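Local coordinates for cysteine desulfurase (Thermococcus onnurineus, PDB 5B89), which probably catalyses the pyridoxal-phosphate-dependent removal of sulfur from L-cysteine, handing it to a sulfur carrier and leaving L-alanine, at residues K170-A175 with G197-D202; E160-L165 with L340-G345; G264-D269 with Y275-P280; V37-F40 with S46-P49. One frame throughout, in Å; residues are numbered along the deposited sequence.

Interactions 1 and 4 are buried and apolar across their segments, whereas interactions 2 and 3 lie at the surface and depend on polar groups. Interaction 1 pairs two helices flanking the seven-stranded sheet; interaction 2 ties the loop before one of these helices, 165-172, to the loop before strand 346-349 of the four-stranded sheet. Strand 38-39, at the other edge of that smaller sheet, supplies interaction 4, a leucine over a tyrosine ring. Interaction 3 is instead a backbone-bonded hairpin, its centre about 29 Å from the chain's centre. Interactions 3 and 4 both touch the second subunit; interactions 1 and 2 do not.

Interaction 1: residues K170-A175 with G197-D202; sequences KKIKGA and GKIAKD
I172 carries the 170-175 side of this buried contact, meeting I199 and A200 of helix 193-203, while the residue before it faces elsewhere: the ammonium of K171 forms a salt bridge with D167 and a hydrogen bond with the backbone carbonyl of F154. At I172 the methyl CG2 does most of the touching. It lies 3.8 Å from CG2 of I199, and the same methyl is also 3.8 Å from CA of A200, so it rests on the helix backbone and not merely on side-chain ends; CB of A200 is a little farther from it, at 4.4 Å. A chi1 of -67° sets this CG2 anti to the backbone N, directed at I199 and A200; I172 CD1 also comes within 3.9 Å of I199 CG2. The two isoleucine side chains cross at about a right angle. Helices 165-172 and 193-203 flank the seven-stranded sheet of an alpha/beta domain of the kind expected for a fold-type I pyridoxal-phosphate enzyme. Helix 193-203 is the connection of a beta-alpha-beta unit whose parallel strands, 177-181 and 206-210, are neighbours in that sheet. At K173 the chain leaves helical geometry, and its carbonyl, like that of K171, accepts a hydrogen bond from the ammonium of K126. A type II turn follows from I172 to A175, with G174 at a positive phi (81°) where a side chain would strike the preceding carbonyl. The turn closes through A175 N, which donates to I172 O over 2.9 Å, and the methyl of A175 then packs on K126 and V128 of strand 126-129.

Interaction 2: residues E160-L165 with L340-G345; sequences EGNLDL and LKKHAG
K342 extends its ammonium end against N162, with K342 NZ 3.8 Å from N162 CB and equally near N162 CA. The lysine chain is extended until its bend at chi3 (62°), and the two side chains pass at a slant. One water spans the next step: it donates to L163 O over 2.8 Å and accepts a weak bond from K342 NZ at 3.0 Å. The strongest partner of this ammonium is E192, which forms a salt bridge with it from outside both segments. An alanine in place of K342 would lose the ammonium, and E192 would probably be left without this positive mate and the water without one of its two links.

Farther out, backbone bonds of K342 with I190 and of A344 with G188 place the 340-345 loop, while in the other loop the D158 carboxylate oxygen OD1 accepts from both N162 N and E160 N. D164 occupies the N-cap of helix 165-172, its OD1 accepting from D167 N. The contact thus joins the entry to that helix to the approach to strand 346-349, with little apolar burial. At its centre is an ammonium whose charge is met by E192, with 160-165 reached by contact against N162 and by one water, weakly held at the lysine.

Interaction 3: residues G264-D269 with Y275-P280; sequences GGTIED and YKLTEP
K276 O is gripped by two successive amides of the facing strand. E268 N donates to K276 O over 2.8 Å, nearly straight at 166°. The second donor to K276 O is D269 N, in a weak bond of 3.4 Å. Two residues opposite one define a classic beta bulge in the antiparallel hairpin of strands 267-271 and 274-277. Beyond the bulge, K276 N returns a bond of 2.9 Å to D269 O, making D269 and K276 a hydrogen-bonded pair. On its other side I267 and L277 form a non-hydrogen-bonded pair, and past them T278 N donates to T266 O, again over 2.9 Å.

The side chains fill in around this frame. L277 CD2 lies 3.5 Å from T266 OG1, the two side chains running alongside each other, and the hydroxyl of T266 is hydrogen-bonded to G263 O. T278 CG2, set between its backbone N and carbonyl carbon (chi1 -158°), lies 3.5 Å from T266 O. I267 CG2 and L277 CD2 meet at 4.2 Å, their side chains crossing at about a right angle. D269 and K276 point to the same face, where a water donates to D269 OD2 and accepts a weak bond from K276 NZ.

The second subunit meets this hairpin: its K382 forms a salt bridge with D269 OD1, and its L139 packs on T266 and I267. The position of G265 is roughly 8 Å from a bound pyridoxal phosphate, near an active site but not in contact with the cofactor. The arm is thus shaped by its own backbone bonds, and a carboxylate at the bulge ties it to the partner subunit.

Interaction 4: residues V37-F40 with S46-P49; sequences VIYF and SLTP
Apolar packing between Y39 and L47 makes up most of this buried contact. The leucine lies over one face of the phenol ring: its methyl CD2 stands 3.8 Å from the ring centroid and only 5° off the normal, a CH-pi arrangement centred on the ring. L47 CG is 3.6 Å from Y39 CD2, near the rim, while the other methyl, CD1, comes within 3.7 Å of Y39 CB. Both leucine branches are therefore engaged, one on the ring and one at its root, and the two side chains slide past each other in opposite directions. The ring reaches this position because Y39 CG stands anti to the backbone N (chi1 -171°), extending the phenol from strand 38-39 toward the loop.

Polar bonds fix the ends of the same residues. The phenol OH of Y39 is hydrogen-bonded to T45 O, just ahead of the 46-49 segment. S46 turns its hydroxyl to the backbone carbonyls of H235 and K236, and L47 N is hydrogen-bonded to the OH of Y397. A phenylalanine in place of Y39 could keep the face under L47, but without the hydroxyl T45 O would probably be left without that donor and the ring be freer to shift under L47.

Strand 38-39 is an edge of the four-stranded sheet, and the chain returns past it to helix 50-62. Between the segments lie T43 and A44 of the alanine pocket, while L74 of the second subunit packs on Y39. One ring thus closes this return of the chain twice, by its apolar face against the leucine and by a hydroxyl-to-carbonyl bond at its far end.

Interaction 1: residues K170-A175 with G197-D202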
# COMPACT_ATOMS: atom_id res chain seq x y z
N LYS B 170 14.67 9.25 -33.15
CA LYS B 170 16.01 8.76 -33.22
C LYS B 170 16.40 7.96 -32.03
O LYS B 170 16.97 6.94 -32.17
CB LYS B 170 17.01 9.89 -33.39
CG LYS B 170 16.89 10.54 -34.71
CD LYS B 170 17.62 11.87 -34.84
CE LYS B 170 17.44 12.37 -36.27
NZ LYS B 170 17.72 13.80 -36.54
N LYS B 171 16.09 8.45 -30.85
CA LYS B 171 16.44 7.75 -29.65
C LYS B 171 15.67 6.46 -29.42
O LYS B 171 16.21 5.54 -28.91
CB LYS B 171 16.26 8.65 -28.45
CG LYS B 171 17.18 9.86 -28.43
CD LYS B 171 17.96 9.88 -27.17
CE LYS B 171 19.15 10.82 -27.25
NZ LYS B 171 18.73 12.23 -27.27
N ILE B 172 14.41 6.45 -29.80
CA ILE B 172 13.51 5.30 -29.50
C ILE B 172 13.84 4.12 -30.46
O ILE B 172 13.66 2.97 -30.09
CB ILE B 172 12.06 5.68 -29.57
CG1 ILE B 172 11.78 6.67 -28.41
CG2 ILE B 172 11.15 4.48 -29.49
CD1 ILE B 172 10.40 7.30 -28.51
N LYS B 173 14.36 4.43 -31.66
CA LYS B 173 14.81 3.35 -32.58
C LYS B 173 15.90 2.56 -31.87
O LYS B 173 16.88 3.09 -31.35
CB LYS B 173 15.31 3.98 -33.91
CG LYS B 173 15.88 2.91 -34.89
CD LYS B 173 16.67 3.58 -36.01
CE LYS B 173 17.29 2.56 -36.97
NZ LYS B 173 16.28 1.64 -37.57
N GLY B 174 15.70 1.24 -31.79
CA GLY B 174 16.64 0.40 -31.07
C GLY B 174 16.50 0.36 -29.56
O GLY B 174 17.29 -0.28 -28.91
N ALA B 175 15.51 1.10 -28.99
CA ALA B 175 15.38 1.03 -27.56
C ALA B 175 14.62 -0.25 -27.13
O ALA B 175 13.68 -0.62 -27.81
CB ALA B 175 14.56 2.25 -27.10
N GLY B 197 4.08 6.87 -28.01
CA GLY B 197 3.66 5.48 -27.98
C GLY B 197 3.63 4.87 -29.36
O GLY B 197 3.94 3.69 -29.50
N LYS B 198 3.17 5.61 -30.31
CA LYS B 198 3.19 5.16 -31.74
C LYS B 198 4.60 4.89 -32.14
O LYS B 198 4.89 3.81 -32.73
CB LYS B 198 2.51 6.12 -32.67
CG LYS B 198 2.67 5.75 -34.16
CD LYS B 198 2.07 6.83 -35.05
CE LYS B 198 2.63 6.76 -36.54
NZ LYS B 198 2.44 5.40 -37.08
N ILE B 199 5.54 5.75 -31.90
CA ILE B 199 6.93 5.53 -32.13
C ILE B 199 7.47 4.29 -31.49
O ILE B 199 8.14 3.43 -32.12
CB ILE B 199 7.82 6.75 -31.82
CG1 ILE B 199 7.37 8.00 -32.63
CG2 ILE B 199 9.25 6.43 -32.09
CD1 ILE B 199 7.93 9.31 -32.13
N ALA B 200 7.17 4.12 -30.20
CA ALA B 200 7.66 2.95 -29.49
C ALA B 200 7.02 1.70 -30.07
O ALA B 200 7.79 0.69 -30.20
CB ALA B 200 7.30 3.07 -27.94
N LYS B 201 5.76 1.69 -30.40
CA LYS B 201 5.09 0.49 -30.96
C LYS B 201 5.78 0.18 -32.35
O LYS B 201 6.11 -1.00 -32.65
CB LYS B 201 3.66 0.75 -31.20
CG LYS B 201 2.88 -0.28 -32.00
CD LYS B 201 1.43 0.15 -32.17
CE LYS B 201 0.62 -1.03 -32.67
NZ LYS B 201 -0.79 -0.60 -32.84
N ASP B 202 5.97 1.23 -33.10
CA ASP B 202 6.54 1.02 -34.45
C ASP B 202 7.98 0.55 -34.34
O ASP B 202 8.42 -0.23 -35.25
CB ASP B 202 6.43 2.34 -35.31
CG ASP B 202 5.01 2.74 -35.65
OD1 ASP B 202 4.05 1.95 -35.44
OD2 ASP B 202 4.79 3.89 -36.17

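Interaction 2: residues E160-L165 with L340-G345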
# COMPACT_ATOMS: atom_id res chain seq x y z
N GLU B 160 10.81 24.70 -21.50
CA GLU B 160 9.40 24.74 -21.25
C GLU B 160 8.87 23.34 -21.07
O GLU B 160 7.79 23.18 -20.70
CB GLU B 160 8.68 25.33 -22.45
CG GLU B 160 8.73 26.81 -22.54
CD GLU B 160 7.84 27.40 -23.63
OE1 GLU B 160 7.04 26.74 -24.27
OE2 GLU B 160 7.95 28.58 -23.79
N GLY B 161 9.67 22.35 -21.38
CA GLY B 161 9.25 20.97 -21.32
C GLY B 161 8.85 20.37 -22.66
O GLY B 161 8.44 19.29 -22.68
N ASN B 162 8.97 21.09 -23.76
CA ASN B 162 8.56 20.56 -25.03
C ASN B 162 9.65 19.64 -25.59
O ASN B 162 10.73 20.04 -25.80
CB ASN B 162 8.29 21.64 -26.06
CG ASN B 162 7.39 22.75 -25.57
OD1 ASN B 162 7.81 23.89 -25.46
ND2 ASN B 162 6.19 22.45 -25.37
N LEU B 163 9.28 18.40 -25.80
CA LEU B 163 10.19 17.45 -26.33
C LEU B 163 10.39 17.64 -27.83
O LEU B 163 9.53 17.99 -28.53
CB LEU B 163 9.66 16.02 -26.12
CG LEU B 163 9.54 15.52 -24.70
CD1 LEU B 163 8.64 14.28 -24.67
CD2 LEU B 163 10.87 15.24 -24.05
N ASP B 164 11.58 17.31 -28.31
CA ASP B 164 11.91 17.33 -29.73
C ASP B 164 11.54 15.94 -30.27
O ASP B 164 12.24 15.01 -30.01
CB ASP B 164 13.41 17.55 -29.84
CG ASP B 164 13.94 17.52 -31.28
OD1 ASP B 164 13.24 17.08 -32.16
OD2 ASP B 164 15.06 17.96 -31.46
N LEU B 165 10.42 15.83 -30.96
CA LEU B 165 9.92 14.57 -31.42
C LEU B 165 10.79 13.90 -32.48
O LEU B 165 10.75 12.74 -32.63
CB LEU B 165 8.48 14.68 -31.83
CG LEU B 165 7.53 14.90 -30.66
CD1 LEU B 165 6.11 14.91 -31.16
CD2 LEU B 165 7.67 13.92 -29.51
N LEU B 340 -1.04 27.00 -24.07
CA LEU B 340 -1.82 26.43 -22.98
C LEU B 340 -2.51 25.20 -23.37
O LEU B 340 -2.98 24.48 -22.48
CB LEU B 340 -2.79 27.46 -22.32
CG LEU B 340 -2.01 28.67 -21.75
CD1 LEU B 340 -3.02 29.60 -21.08
CD2 LEU B 340 -0.88 28.37 -20.82
N LYS B 341 -2.69 24.84 -24.66
CA LYS B 341 -3.25 23.52 -25.00
C LYS B 341 -2.33 22.37 -24.56
O LYS B 341 -2.85 21.23 -24.48
CB LYS B 341 -3.48 23.45 -26.53
CG LYS B 341 -4.64 24.36 -27.00
CD LYS B 341 -5.24 24.01 -28.29
CE LYS B 341 -6.30 25.06 -28.65
NZ LYS B 341 -7.55 25.11 -27.80
N LYS B 342 -1.07 22.65 -24.32
CA LYS B 342 -0.08 21.68 -23.87
C LYS B 342 0.33 21.91 -22.38
O LYS B 342 1.40 21.44 -21.93
CB LYS B 342 1.28 21.84 -24.74
CG LYS B 342 1.29 21.26 -26.14
CD LYS B 342 2.77 21.04 -26.47
CE LYS B 342 3.55 20.02 -25.57
NZ LYS B 342 4.95 19.75 -26.02
N HIS B 343 -0.48 22.68 -21.61
CA HIS B 343 -0.15 23.02 -20.24
C HIS B 343 -1.30 22.55 -19.34
O HIS B 343 -2.46 22.99 -19.46
CB HIS B 343 -0.03 24.57 -20.13
CG HIS B 343 0.83 25.04 -19.01
ND1 HIS B 343 0.65 24.72 -17.65
CD2 HIS B 343 1.96 25.80 -19.02
CE1 HIS B 343 1.61 25.30 -16.92
NE2 HIS B 343 2.42 25.92 -17.75
N ALA B 344 -0.97 21.67 -18.43
CA ALA B 344 -1.94 21.13 -17.53
C ALA B 344 -2.23 22.08 -16.39
O ALA B 344 -1.78 23.16 -16.41
CB ALA B 344 -1.45 19.80 -17.01
N GLY B 345 -3.01 21.65 -15.43
CA GLY B 345 -3.41 22.50 -14.32
C GLY B 345 -2.39 22.69 -13.25
O GLY B 345 -2.63 22.45 -12.13
O HOH W 1 6.93 18.99 -28.15

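Interaction 3: residues G264-D269 with Y275-P280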
# COMPACT_ATOMS: atom_id res chain seq x y z
N GLY B 264 0.88 -14.85 -0.08
CA GLY B 264 -0.54 -15.13 0.03
C GLY B 264 -1.32 -14.47 -1.09
O GLY B 264 -1.05 -13.35 -1.51
N GLY B 265 -2.24 -15.24 -1.65
CA GLY B 265 -3.14 -14.83 -2.73
C GLY B 265 -2.52 -14.93 -4.12
O GLY B 265 -3.30 -14.72 -5.08
N THR B 266 -1.27 -15.27 -4.27
CA THR B 266 -0.61 -15.31 -5.53
C THR B 266 -0.49 -16.72 -6.14
O THR B 266 0.09 -16.86 -7.17
CB THR B 266 0.74 -14.60 -5.59
OG1 THR B 266 1.74 -15.39 -4.90
CG2 THR B 266 0.63 -13.23 -5.03
N ILE B 267 -0.91 -17.70 -5.39
CA ILE B 267 -0.53 -19.11 -5.71
C ILE B 267 -1.68 -19.98 -6.19
O ILE B 267 -2.83 -19.74 -5.91
CB ILE B 267 0.14 -19.78 -4.44
CG1 ILE B 267 -0.83 -19.98 -3.29
CG2 ILE B 267 1.33 -18.95 -4.03
CD1 ILE B 267 -1.67 -21.26 -3.27
N GLU B 268 -1.29 -21.01 -6.89
CA GLU B 268 -2.18 -22.17 -7.19
C GLU B 268 -1.83 -23.40 -6.31
O GLU B 268 -2.76 -24.08 -5.92
CB GLU B 268 -1.89 -22.55 -8.67
CG GLU B 268 -2.39 -23.91 -9.08
CD GLU B 268 -2.55 -24.02 -10.57
OE1 GLU B 268 -3.63 -24.52 -10.98
OE2 GLU B 268 -1.63 -23.60 -11.32
N ASP B 269 -0.55 -23.56 -5.99
CA ASP B 269 -0.11 -24.64 -5.07
C ASP B 269 1.21 -24.28 -4.48
O ASP B 269 2.03 -23.54 -5.07
CB ASP B 269 -0.01 -25.97 -5.82
CG ASP B 269 0.01 -27.18 -4.92
OD1 ASP B 269 -0.38 -27.10 -3.73
OD2 ASP B 269 0.35 -28.25 -5.52
N TYR B 275 6.68 -23.70 -5.31
CA TYR B 275 5.34 -23.13 -5.53
C TYR B 275 5.01 -22.98 -6.99
O TYR B 275 5.88 -22.94 -7.83
CB TYR B 275 5.26 -21.70 -4.83
CG TYR B 275 6.31 -20.72 -5.41
CD1 TYR B 275 7.63 -20.59 -4.88
CD2 TYR B 275 5.96 -19.81 -6.45
CE1 TYR B 275 8.53 -19.68 -5.44
CE2 TYR B 275 6.87 -18.93 -6.98
CZ TYR B 275 8.11 -18.83 -6.46
OH TYR B 275 9.01 -17.97 -7.01
N LYS B 276 3.73 -22.87 -7.27
CA LYS B 276 3.16 -22.50 -8.61
C LYS B 276 2.26 -21.28 -8.38
O LYS B 276 1.40 -21.25 -7.50
CB LYS B 276 2.34 -23.64 -9.18
CG LYS B 276 3.15 -24.90 -9.45
CD LYS B 276 2.13 -25.91 -9.92
CE LYS B 276 2.88 -27.14 -10.44
NZ LYS B 276 3.59 -27.78 -9.33
N LEU B 277 2.42 -20.29 -9.28
CA LEU B 277 1.58 -19.06 -9.15
C LEU B 277 0.27 -19.15 -9.87
O LEU B 277 0.20 -19.98 -10.82
CB LEU B 277 2.38 -17.90 -9.65
CG LEU B 277 3.65 -17.62 -8.82
CD1 LEU B 277 4.39 -16.46 -9.39
CD2 LEU B 277 3.37 -17.40 -7.32
N THR B 278 -0.74 -18.43 -9.42
CA THR B 278 -2.02 -18.29 -10.08
C THR B 278 -1.99 -17.29 -11.26
O THR B 278 -0.91 -16.85 -11.65
CB THR B 278 -3.11 -17.91 -9.10
OG1 THR B 278 -4.38 -18.29 -9.68
CG2 THR B 278 -3.06 -16.53 -8.60
N GLU B 279 -3.12 -17.14 -11.84
CA GLU B 279 -3.26 -16.26 -13.03
C GLU B 279 -3.40 -14.79 -12.61
O GLU B 279 -3.85 -14.45 -11.50
CB GLU B 279 -4.45 -16.69 -13.87
CG GLU B 279 -4.45 -18.15 -14.40
CD GLU B 279 -3.16 -18.55 -15.12
OE1 GLU B 279 -2.89 -18.04 -16.23
OE2 GLU B 279 -2.38 -19.38 -14.55
N PRO B 280 -3.16 -13.86 -13.54
CA PRO B 280 -3.48 -12.42 -13.30
C PRO B 280 -4.92 -12.18 -13.09
O PRO B 280 -5.79 -12.89 -13.65
CB PRO B 280 -3.00 -11.79 -14.62
CG PRO B 280 -1.96 -12.69 -15.12
CD PRO B 280 -2.51 -14.01 -14.87
O HOH W 2 0.65 -28.62 -8.06

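Interaction 4: residues V37-F40 with S46-P49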
# COMPACT_ATOMS: atom_id res chain seq x y z
N VAL B 37 -9.90 26.97 3.11
CA VAL B 37 -8.67 27.38 2.49
C VAL B 37 -8.82 27.42 0.93
O VAL B 37 -9.73 26.88 0.43
CB VAL B 37 -7.51 26.39 2.79
CG1 VAL B 37 -7.22 26.31 4.26
CG2 VAL B 37 -7.78 25.00 2.23
N ILE B 38 -7.89 28.06 0.25
CA ILE B 38 -7.81 28.05 -1.19
C ILE B 38 -6.72 27.00 -1.42
O ILE B 38 -5.60 27.24 -1.19
CB ILE B 38 -7.39 29.41 -1.75
CG1 ILE B 38 -8.53 30.39 -1.55
CG2 ILE B 38 -7.09 29.30 -3.23
CD1 ILE B 38 -8.21 31.80 -2.01
N TYR B 39 -7.14 25.82 -1.83
CA TYR B 39 -6.23 24.69 -1.99
C TYR B 39 -5.70 24.58 -3.44
O TYR B 39 -6.36 24.12 -4.31
CB TYR B 39 -6.92 23.37 -1.58
CG TYR B 39 -6.00 22.18 -1.50
CD1 TYR B 39 -5.22 21.95 -0.42
CD2 TYR B 39 -5.91 21.32 -2.56
CE1 TYR B 39 -4.37 20.87 -0.37
CE2 TYR B 39 -5.08 20.26 -2.51
CZ TYR B 39 -4.32 20.04 -1.42
OH TYR B 39 -3.49 18.98 -1.39
N PHE B 40 -4.46 25.01 -3.58
CA PHE B 40 -3.74 25.00 -4.85
C PHE B 40 -2.53 24.04 -4.80
O PHE B 40 -1.53 24.32 -5.33
CB PHE B 40 -3.26 26.43 -5.22
CG PHE B 40 -4.35 27.38 -5.72
CD1 PHE B 40 -5.62 26.98 -5.95
CD2 PHE B 40 -4.04 28.68 -5.98
CE1 PHE B 40 -6.58 27.84 -6.43
CE2 PHE B 40 -4.98 29.56 -6.47
CZ PHE B 40 -6.25 29.15 -6.68
N SER B 46 -5.00 15.47 -4.03
CA SER B 46 -6.26 16.16 -4.12
C SER B 46 -6.99 16.20 -2.79
O SER B 46 -6.63 15.53 -1.90
CB SER B 46 -7.19 15.46 -5.12
OG SER B 46 -7.46 14.13 -4.76
N LEU B 47 -8.01 17.04 -2.72
CA LEU B 47 -8.92 17.06 -1.60
C LEU B 47 -9.90 15.93 -1.94
O LEU B 47 -10.01 15.54 -3.03
CB LEU B 47 -9.66 18.39 -1.49
CG LEU B 47 -8.73 19.53 -1.18
CD1 LEU B 47 -9.57 20.81 -1.08
CD2 LEU B 47 -8.03 19.27 0.13
N THR B 48 -10.58 15.42 -0.95
CA THR B 48 -11.42 14.26 -1.09
C THR B 48 -12.89 14.56 -0.81
O THR B 48 -13.20 15.02 0.20
CB THR B 48 -10.92 13.19 -0.09
OG1 THR B 48 -9.50 13.01 -0.21
CG2 THR B 48 -11.63 11.87 -0.27
N PRO B 49 -13.76 14.28 -1.75
CA PRO B 49 -15.20 14.56 -1.55
C PRO B 49 -15.80 13.61 -0.51
O PRO B 49 -15.46 12.44 -0.40
CB PRO B 49 -15.78 14.31 -2.92
CG PRO B 49 -14.69 13.91 -3.82
CD PRO B 49 -13.42 13.79 -3.08